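Local coordinates for L-lysine 6-oxidase (Marinomonas mediterranea, PDB 3WEU), which oxidises the epsilon-amino group of L-lysine with a cysteine tryptophylquinone cofactor, releasing ammonium and the hydrogen peroxide that makes it antibacterial, at residues S319-F324 and D372-M377; Q348-V353 and V398-L403; K64-S69 and S432-A437. All blocks are in the same frame, centred on the assembly; numbering follows the deposited sequence.

Contact 1 (S319-F324 and D372-M377); sequences SGFFSF and DILPLM
Phe321 and Met377 form a buried Met-aromatic and CH-pi contact between a 3-10 turn in the loop after helix 295-308 and the irregular chain after helix 336-344. The ring and the thioether chain slide past each other in opposite directions, while the nearest CA atoms, those of Phe321 and Met377, remain 8.9 Å apart, so side chains alone close the gap. Met377 CG lies 3.6 Å from the centroid of the Phe321 ring and 18° off the ring normal, which puts a C-H group over the face. The sulfur follows obliquely: SD of Met377 stands 4.1 Å from the Phe321 centroid, 32° off the normal. Bends at both torsions beyond CG fold the methionine back along the ring, bringing Met377 CE to 3.7 Å from Phe321 CG. Leu374 takes the rim instead, where its CD2 meets Phe321 CZ at 3.8 Å near the ring plane. Beyond the two segments, Tyr342 of helix 336-344 meets Phe321 edge-to-face and its hydroxyl bonds to Phe321 O; Met377 also touches Ile306 of helix 295-308, tying the contact to both helices.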
loop_
_atom_site.group_PDB
_atom_site.type_symbol
_atom_site.label_atom_id
_atom_site.label_comp_id
_atom_site.label_asym_id
_atom_site.label_seq_id
_atom_site.Cartn_x
_atom_site.Cartn_y
_atom_site.Cartn_z
ATOM N N SER A 319 9.090 -13.193 -40.680
ATOM C CA SER A 319 8.699 -14.291 -41.575
ATOM C C SER A 319 9.500 -14.339 -42.836
ATOM O O SER A 319 9.788 -15.420 -43.354
ATOM C CB SER A 319 7.184 -14.286 -41.815
ATOM O OG SER A 319 6.910 -13.149 -42.554
ATOM N N GLY A 320 9.882 -13.201 -43.376
ATOM C CA GLY A 320 10.714 -13.195 -44.584
ATOM C C GLY A 320 12.074 -13.847 -44.424
ATOM O O GLY A 320 12.729 -14.091 -45.420
ATOM N N PHE A 321 12.497 -14.101 -43.192
ATOM C CA PHE A 321 13.766 -14.658 -42.931
ATOM C C PHE A 321 13.726 -16.180 -42.830
ATOM O O PHE A 321 14.794 -16.803 -42.641
ATOM C CB PHE A 321 14.427 -13.971 -41.751
ATOM C CG PHE A 321 14.604 -12.495 -42.006
ATOM C CD1 PHE A 321 15.714 -12.049 -42.709
ATOM C CD2 PHE A 321 13.604 -11.568 -41.719
ATOM C CE1 PHE A 321 15.870 -10.692 -43.059
ATOM C CE2 PHE A 321 13.729 -10.232 -42.085
ATOM C CZ PHE A 321 14.873 -9.780 -42.749
ATOM N N PHE A 322 12.544 -16.773 -42.913
ATOM C CA PHE A 322 12.487 -18.214 -42.967
ATOM C C PHE A 322 11.500 -18.680 -44.056
ATOM O O PHE A 322 10.987 -19.779 -44.031
ATOM C CB PHE A 322 12.228 -18.859 -41.634
ATOM C CG PHE A 322 10.962 -18.429 -40.962
ATOM C CD1 PHE A 322 9.842 -19.199 -41.042
ATOM C CD2 PHE A 322 10.919 -17.270 -40.217
ATOM C CE1 PHE A 322 8.660 -18.851 -40.360
ATOM C CE2 PHE A 322 9.750 -16.910 -39.527
ATOM C CZ PHE A 322 8.628 -17.692 -39.594
ATOM N N SER A 323 11.274 -17.835 -45.021
ATOM C CA SER A 323 10.252 -18.166 -45.989
ATOM C C SER A 323 10.744 -19.064 -47.096
ATOM O O SER A 323 9.951 -19.724 -47.727
ATOM C CB SER A 323 9.648 -16.930 -46.608
ATOM O OG SER A 323 10.663 -16.195 -47.215
ATOM N N PHE A 324 12.043 -19.110 -47.287
ATOM C CA PHE A 324 12.651 -19.687 -48.499
ATOM C C PHE A 324 11.994 -19.067 -49.755
ATOM O O PHE A 324 11.516 -19.723 -50.704
ATOM C CB PHE A 324 12.617 -21.247 -48.474
ATOM C CG PHE A 324 13.526 -21.873 -47.422
ATOM C CD1 PHE A 324 13.094 -21.985 -46.043
ATOM C CD2 PHE A 324 14.795 -22.359 -47.788
ATOM C CE1 PHE A 324 13.929 -22.541 -45.050
ATOM C CE2 PHE A 324 15.633 -22.914 -46.789
ATOM C CZ PHE A 324 15.193 -22.991 -45.434
ATOM N N ASP A 372 9.772 0.773 -48.013
ATOM C CA ASP A 372 11.076 0.291 -47.641
ATOM C C ASP A 372 11.181 0.044 -46.117
ATOM O O ASP A 372 12.260 0.055 -45.586
ATOM C CB ASP A 372 12.187 1.321 -47.992
ATOM C CG ASP A 372 12.358 1.542 -49.485
ATOM O OD1 ASP A 372 12.061 0.648 -50.289
ATOM O OD2 ASP A 372 12.789 2.648 -49.848
ATOM N N ILE A 373 10.049 -0.091 -45.425
ATOM C CA ILE A 373 10.014 -0.264 -43.981
ATOM C C ILE A 373 9.954 -1.719 -43.511
ATOM O O ILE A 373 8.966 -2.434 -43.743
ATOM C CB ILE A 373 8.822 0.458 -43.404
ATOM C CG1 ILE A 373 8.886 1.914 -43.798
ATOM C CG2 ILE A 373 8.821 0.379 -41.914
ATOM C CD1 ILE A 373 7.631 2.703 -43.539
ATOM N N LEU A 374 10.985 -2.122 -42.817
ATOM C CA LEU A 374 11.056 -3.479 -42.195
ATOM C C LEU A 374 11.819 -3.367 -40.903
ATOM O O LEU A 374 12.873 -2.738 -40.888
ATOM C CB LEU A 374 11.803 -4.501 -43.116
ATOM C CG LEU A 374 11.862 -5.939 -42.635
ATOM C CD1 LEU A 374 10.451 -6.551 -42.669
ATOM C CD2 LEU A 374 12.804 -6.712 -43.564
ATOM N N PRO A 375 11.328 -4.001 -39.821
ATOM C CA PRO A 375 12.140 -4.061 -38.559
ATOM C C PRO A 375 13.371 -4.894 -38.772
ATOM O O PRO A 375 13.289 -6.021 -39.310
ATOM C CB PRO A 375 11.193 -4.741 -37.527
ATOM C CG PRO A 375 9.779 -4.433 -38.079
ATOM C CD PRO A 375 9.947 -4.491 -39.615
ATOM N N LEU A 376 14.505 -4.360 -38.329
ATOM C CA LEU A 376 15.742 -5.055 -38.454
ATOM C C LEU A 376 15.866 -6.243 -37.511
ATOM O O LEU A 376 15.062 -6.374 -36.587
ATOM C CB LEU A 376 16.888 -4.072 -38.308
ATOM C CG LEU A 376 16.916 -2.904 -39.295
ATOM C CD1 LEU A 376 18.057 -1.966 -38.939
ATOM C CD2 LEU A 376 17.113 -3.378 -40.728
ATOM N N MET A 377 16.811 -7.150 -37.832
ATOM C CA MET A 377 16.808 -8.489 -37.314
ATOM C C MET A 377 17.943 -8.754 -36.335
ATOM O O MET A 377 19.054 -8.228 -36.500
ATOM C CB MET A 377 16.928 -9.495 -38.469
ATOM C CG MET A 377 15.613 -9.567 -39.254
ATOM S SD MET A 377 14.360 -10.483 -38.345
ATOM C CE MET A 377 15.051 -12.106 -38.396
#

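Contact 2 (Q348-V353 and V398-L403); sequences QLDNKV and VVEKFL. With EDO (1,2-ethanediol), chain N.
Asp350 faces Val399 and Glu400 across a gap bridged by one water, where the loop after helix 336-344 passes strand 400-402. The CA atoms of Asp350 and Glu400 are 7.8 Å apart, and CB of Asp350 points at the strand. From CB, the side chain has CG anti to its carbonyl carbon (chi1 -78°), which carries the carboxylate into the gap. OD1 turns to another loop residue and accepts from Gln361 N. OD2 does the bridging: it lies 4.1 Å from Val399 O, too far for a direct bond, and a water donates to both, 2.7 Å from Asp350 OD2 and 2.7 Å from Val399 O. Two acceptors that could not pair directly are thus joined by the two protons of one molecule. Gln362 NE2 also bonds to OD2, so each carboxylate oxygen is engaged. Glu400 brings only CG near, 4.3 Å from Asp350 OD2; its OE2 accepts from Ser383 N. Farther along the loop, Lys352 NZ bonds to O1 of a 1,2-ethanediol at 3.0 Å, probably a crystallisation additive, and Asn351 OD1 closes an Asx turn with Val353 N. A backbone hydrogen bond joins Lys401 to Gly382 of strand 381-382, the Lys401 and Phe402 side chains touch Val521 of strand 518-522, and Leu349 packs on helix 407-418.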
loop_
_atom_site.group_PDB
_atom_site.type_symbol
_atom_site.label_atom_id
_atom_site.label_comp_id
_atom_site.label_asym_id
_atom_site.label_seq_id
_atom_site.Cartn_x
_atom_site.Cartn_y
_atom_site.Cartn_z
ATOM N N GLN A 348 24.000 -4.774 -37.192
ATOM C CA GLN A 348 25.388 -4.899 -36.779
ATOM C C GLN A 348 25.442 -4.676 -35.273
ATOM O O GLN A 348 24.507 -4.087 -34.680
ATOM C CB GLN A 348 26.221 -3.878 -37.567
ATOM C CG GLN A 348 26.262 -4.166 -39.064
ATOM C CD GLN A 348 27.126 -5.382 -39.412
ATOM O OE1 GLN A 348 28.215 -5.526 -38.911
ATOM N NE2 GLN A 348 26.594 -6.300 -40.174
ATOM N N LEU A 349 26.526 -5.137 -34.637
ATOM C CA LEU A 349 26.720 -4.941 -33.205
ATOM C C LEU A 349 27.193 -3.556 -32.840
ATOM O O LEU A 349 28.045 -3.036 -33.544
ATOM C CB LEU A 349 27.705 -5.935 -32.574
ATOM C CG LEU A 349 27.137 -7.349 -32.343
ATOM C CD1 LEU A 349 26.897 -8.040 -33.676
ATOM C CD2 LEU A 349 28.103 -8.179 -31.500
ATOM N N ASP A 350 26.665 -2.993 -31.754
ATOM C CA ASP A 350 27.210 -1.748 -31.236
ATOM C C ASP A 350 28.634 -2.014 -30.725
ATOM O O ASP A 350 28.958 -3.102 -30.256
ATOM C CB ASP A 350 26.412 -1.232 -30.037
ATOM C CG ASP A 350 25.120 -0.568 -30.436
ATOM O OD1 ASP A 350 24.802 -0.604 -31.632
ATOM O OD2 ASP A 350 24.395 -0.053 -29.544
ATOM N N ASN A 351 29.480 -0.983 -30.758
ATOM C CA ASN A 351 30.741 -1.073 -30.024
ATOM C C ASN A 351 30.440 -1.049 -28.497
ATOM O O ASN A 351 29.278 -0.898 -27.999
ATOM C CB ASN A 351 31.644 0.088 -30.454
ATOM C CG ASN A 351 31.108 1.424 -29.993
ATOM O OD1 ASN A 351 30.400 1.494 -28.973
ATOM N ND2 ASN A 351 31.421 2.492 -30.730
ATOM N N LYS A 352 31.439 -1.320 -27.708
ATOM C CA LYS A 352 31.231 -1.298 -26.268
ATOM C C LYS A 352 31.898 -0.062 -25.663
ATOM O O LYS A 352 32.550 -0.143 -24.626
ATOM C CB LYS A 352 31.657 -2.577 -25.665
ATOM C CG LYS A 352 30.530 -3.664 -26.003
ATOM C CD LYS A 352 30.693 -4.878 -25.151
ATOM C CE LYS A 352 29.611 -5.917 -25.296
ATOM N NZ LYS A 352 29.458 -6.316 -26.689
ATOM N N VAL A 353 31.512 1.081 -26.206
ATOM C CA VAL A 353 32.084 2.397 -25.813
ATOM C C VAL A 353 31.032 3.149 -25.050
ATOM O O VAL A 353 29.931 3.273 -25.495
ATOM C CB VAL A 353 32.486 3.218 -27.025
ATOM C CG1 VAL A 353 32.974 4.629 -26.616
ATOM C CG2 VAL A 353 33.606 2.484 -27.733
ATOM N N VAL A 398 24.849 3.312 -20.534
ATOM C CA VAL A 398 24.895 2.568 -21.805
ATOM C C VAL A 398 23.484 2.128 -22.178
ATOM O O VAL A 398 22.762 1.522 -21.333
ATOM C CB VAL A 398 25.797 1.362 -21.682
ATOM C CG1 VAL A 398 25.812 0.479 -22.938
ATOM C CG2 VAL A 398 27.246 1.833 -21.412
ATOM N N VAL A 399 23.151 2.403 -23.432
ATOM C CA VAL A 399 21.843 2.056 -24.033
ATOM C C VAL A 399 22.090 0.984 -25.094
ATOM O O VAL A 399 23.063 1.007 -25.826
ATOM C CB VAL A 399 21.248 3.301 -24.689
ATOM C CG1 VAL A 399 20.039 3.029 -25.566
ATOM C CG2 VAL A 399 20.921 4.306 -23.611
ATOM N N GLU A 400 21.178 0.013 -25.181
ATOM C CA GLU A 400 21.218 -0.935 -26.294
ATOM C C GLU A 400 19.781 -1.377 -26.554
ATOM O O GLU A 400 19.260 -2.247 -25.902
ATOM C CB GLU A 400 22.136 -2.111 -25.992
ATOM C CG GLU A 400 22.322 -2.965 -27.200
ATOM C CD GLU A 400 22.732 -4.368 -26.854
ATOM O OE1 GLU A 400 23.989 -4.595 -26.812
ATOM O OE2 GLU A 400 21.833 -5.256 -26.614
ATOM N N LYS A 401 19.138 -0.697 -27.453
ATOM C CA LYS A 401 17.658 -0.736 -27.527
ATOM C C LYS A 401 17.145 -2.023 -28.158
ATOM O O LYS A 401 16.136 -2.627 -27.663
ATOM C CB LYS A 401 17.169 0.404 -28.340
ATOM C CG LYS A 401 17.304 1.755 -27.679
ATOM C CD LYS A 401 16.643 2.832 -28.534
ATOM C CE LYS A 401 16.616 4.148 -27.737
ATOM N NZ LYS A 401 15.800 5.144 -28.484
ATOM N N PHE A 402 17.794 -2.427 -29.266
ATOM C CA PHE A 402 17.329 -3.561 -30.107
ATOM C C PHE A 402 18.374 -4.611 -30.343
ATOM O O PHE A 402 19.592 -4.360 -30.243
ATOM C CB PHE A 402 16.789 -3.045 -31.470
ATOM C CG PHE A 402 15.718 -1.973 -31.313
ATOM C CD1 PHE A 402 14.436 -2.326 -30.863
ATOM C CD2 PHE A 402 15.969 -0.659 -31.634
ATOM C CE1 PHE A 402 13.456 -1.405 -30.695
ATOM C CE2 PHE A 402 14.983 0.280 -31.469
ATOM C CZ PHE A 402 13.724 -0.076 -31.009
ATOM N N LEU A 403 17.878 -5.813 -30.587
ATOM C CA LEU A 403 18.727 -6.983 -30.575
ATOM C C LEU A 403 19.622 -7.111 -31.775
ATOM O O LEU A 403 19.260 -6.723 -32.862
ATOM C CB LEU A 403 17.873 -8.266 -30.408
ATOM C CG LEU A 403 18.541 -9.580 -30.061
ATOM C CD1 LEU A 403 19.287 -9.489 -28.731
ATOM C CD2 LEU A 403 17.518 -10.693 -30.046
HETATM C C1 EDO N . 32.525 -7.590 -29.116
HETATM O O1 EDO N . 32.074 -6.648 -28.106
HETATM C C2 EDO N . 31.567 -8.743 -29.407
HETATM O O2 EDO N . 30.602 -8.890 -28.376
HETATM O O HOH W 1 25.232 -0.198 -27.002
#

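Contact 3 (K64-S69 and S432-A437); sequences KVFGAS and SDMDTA
The end of strand 58-66 faces the first turn of helix 433-439 with its nearest CA atoms, those of Lys64 and Met434, 9.3 Å apart, a spacing that side chains must span. Met434 does so from the helix, meeting Phe66 with its sulfur and Lys64 with its methyl. Phe66 and Met434 approach from opposite directions, and SD of Met434 comes to 3.7 Å from Phe66 CZ and 3.9 Å from Phe66 CE1. The sulfur lies 4.8 Å from the ring centroid of Phe66, 65° off the ring normal, an oblique Met-aromatic contact at the CE1-CZ side of the ring. A bend at chi3 (64°), after an extended chi2, turns the methyl off the line of the chain, so that Met434 CE lies 4.0 Å from Lys64 CD. The lysine chain is extended beyond CG and crosses the methionine at about a right angle, so its aliphatic middle makes this touch while NZ continues past it. Phe66 and Lys64, two residues apart on the strand, both point their CB atoms at the helix. The helix start is defined by Ser432 at the N-cap, whose OG accepts from Met434 N at 3.1 Å with an N-H...O angle of 139°, anchoring the backbone of the residue that reaches across. This surface contact joins the N-terminal and C-terminal family regions. Strand 4-13 runs antiparallel to strand 58-66 and lies alongside: His6 touches Met434, and both His6 and Ser8 bond to Asp435 of helix 433-439.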
loop_
_atom_site.group_PDB
_atom_site.type_symbol
_atom_site.label_atom_id
_atom_site.label_comp_id
_atom_site.label_asym_id
_atom_site.label_seq_id
_atom_site.Cartn_x
_atom_site.Cartn_y
_atom_site.Cartn_z
ATOM N N LYS A 64 28.714 -36.662 -16.359
ATOM C CA LYS A 64 29.513 -37.861 -16.720
ATOM C C LYS A 64 30.977 -37.434 -16.698
ATOM O O LYS A 64 31.302 -36.245 -16.907
ATOM C CB LYS A 64 29.150 -38.340 -18.057
ATOM C CG LYS A 64 27.703 -38.826 -18.114
ATOM C CD LYS A 64 27.380 -39.432 -19.485
ATOM C CE LYS A 64 25.881 -39.662 -19.609
ATOM N NZ LYS A 64 25.543 -40.256 -20.946
ATOM N N VAL A 65 31.845 -38.378 -16.353
ATOM C CA VAL A 65 33.284 -38.104 -16.304
ATOM C C VAL A 65 33.926 -39.066 -17.277
ATOM O O VAL A 65 33.480 -40.227 -17.446
ATOM C CB VAL A 65 33.840 -38.183 -14.864
ATOM C CG1 VAL A 65 33.485 -39.527 -14.256
ATOM C CG2 VAL A 65 35.349 -37.937 -14.811
ATOM N N PHE A 66 34.958 -38.564 -17.966
ATOM C CA PHE A 66 35.585 -39.296 -19.051
ATOM C C PHE A 66 37.080 -39.348 -18.875
ATOM O O PHE A 66 37.666 -38.373 -18.418
ATOM C CB PHE A 66 35.294 -38.576 -20.374
ATOM C CG PHE A 66 33.847 -38.567 -20.721
ATOM C CD1 PHE A 66 33.007 -37.645 -20.157
ATOM C CD2 PHE A 66 33.309 -39.542 -21.537
ATOM C CE1 PHE A 66 31.648 -37.644 -20.478
ATOM C CE2 PHE A 66 31.942 -39.546 -21.838
ATOM C CZ PHE A 66 31.125 -38.615 -21.251
ATOM N N GLY A 67 37.694 -40.455 -19.290
ATOM C CA GLY A 67 39.132 -40.611 -19.188
ATOM C C GLY A 67 39.855 -39.989 -20.367
ATOM O O GLY A 67 39.246 -39.280 -21.214
ATOM N N ALA A 68 41.167 -40.234 -20.400
ATOM C CA ALA A 68 42.108 -39.450 -21.227
ATOM C C ALA A 68 41.832 -39.707 -22.696
ATOM O O ALA A 68 42.004 -38.809 -23.521
ATOM C CB ALA A 68 43.547 -39.813 -20.907
ATOM N N SER A 69 41.340 -40.913 -22.983
ATOM C CA SER A 69 40.956 -41.323 -24.331
ATOM C C SER A 69 39.462 -41.048 -24.580
ATOM O O SER A 69 38.867 -41.639 -25.456
ATOM C CB SER A 69 41.193 -42.802 -24.463
ATOM O OG SER A 69 40.341 -43.483 -23.561
ATOM N N SER A 432 32.250 -30.354 -27.174
ATOM C CA SER A 432 31.427 -31.531 -26.946
ATOM C C SER A 432 29.954 -31.214 -27.102
ATOM O O SER A 432 29.490 -30.210 -26.612
ATOM C CB SER A 432 31.697 -32.016 -25.496
ATOM O OG SER A 432 30.747 -32.982 -25.115
ATOM N N ASP A 433 29.177 -32.133 -27.686
ATOM C CA ASP A 433 27.717 -32.034 -27.644
ATOM C C ASP A 433 27.097 -31.961 -26.296
ATOM O O ASP A 433 26.059 -31.333 -26.097
ATOM C CB ASP A 433 27.089 -33.252 -28.331
ATOM C CG ASP A 433 27.229 -33.191 -29.812
ATOM O OD1 ASP A 433 27.572 -32.093 -30.367
ATOM O OD2 ASP A 433 26.957 -34.241 -30.438
ATOM N N MET A 434 27.718 -32.617 -25.315
ATOM C CA MET A 434 27.158 -32.576 -23.956
ATOM C C MET A 434 27.276 -31.178 -23.325
ATOM O O MET A 434 26.377 -30.713 -22.547
ATOM C CB MET A 434 27.910 -33.579 -23.097
ATOM C CG MET A 434 27.771 -35.006 -23.623
ATOM S SD MET A 434 28.684 -36.093 -22.437
ATOM C CE MET A 434 27.653 -35.769 -21.066
ATOM N N ASP A 435 28.274 -30.429 -23.812
ATOM C CA ASP A 435 28.465 -29.092 -23.323
ATOM C C ASP A 435 27.474 -28.119 -23.970
ATOM O O ASP A 435 27.075 -27.158 -23.346
ATOM C CB ASP A 435 29.864 -28.592 -23.616
ATOM C CG ASP A 435 30.927 -29.242 -22.733
ATOM O OD1 ASP A 435 30.557 -29.937 -21.746
ATOM O OD2 ASP A 435 32.137 -29.009 -23.068
ATOM N N THR A 436 27.095 -28.366 -25.214
ATOM C CA THR A 436 26.120 -27.455 -25.835
ATOM C C THR A 436 24.695 -27.731 -25.363
ATOM O O THR A 436 23.858 -26.811 -25.339
ATOM C CB THR A 436 26.242 -27.504 -27.357
ATOM O OG1 THR A 436 25.889 -28.800 -27.831
ATOM C CG2 THR A 436 27.638 -27.153 -27.774
ATOM N N ALA A 437 24.403 -28.991 -24.987
ATOM C CA ALA A 437 23.044 -29.399 -24.711
ATOM C C ALA A 437 22.513 -28.827 -23.430
ATOM O O ALA A 437 21.318 -28.822 -23.274
ATOM C CB ALA A 437 22.909 -30.904 -24.639
#

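Overall arrangement
Contact 1 is buried, contact 2 partly buried and contact 3 lies at the surface. Chemistry changes accordingly: contacts 1 and 3 both set a methionine against a phenylalanine with the sulfur oblique to the ring, but only the buried pair also sets a methylene over the face; the third partner is a leucine in contact 1 and the aliphatic part of a lysine in contact 3. Contact 2 is polar and water-mediated. Contacts 1 and 2 share the long connection after helix 336-344. Their segments alternate along the chain, and their centres lie 21 Å apart, with nearest atoms about 4 Å apart but not touching. Contact 3 closes a much longer loop that encloses both.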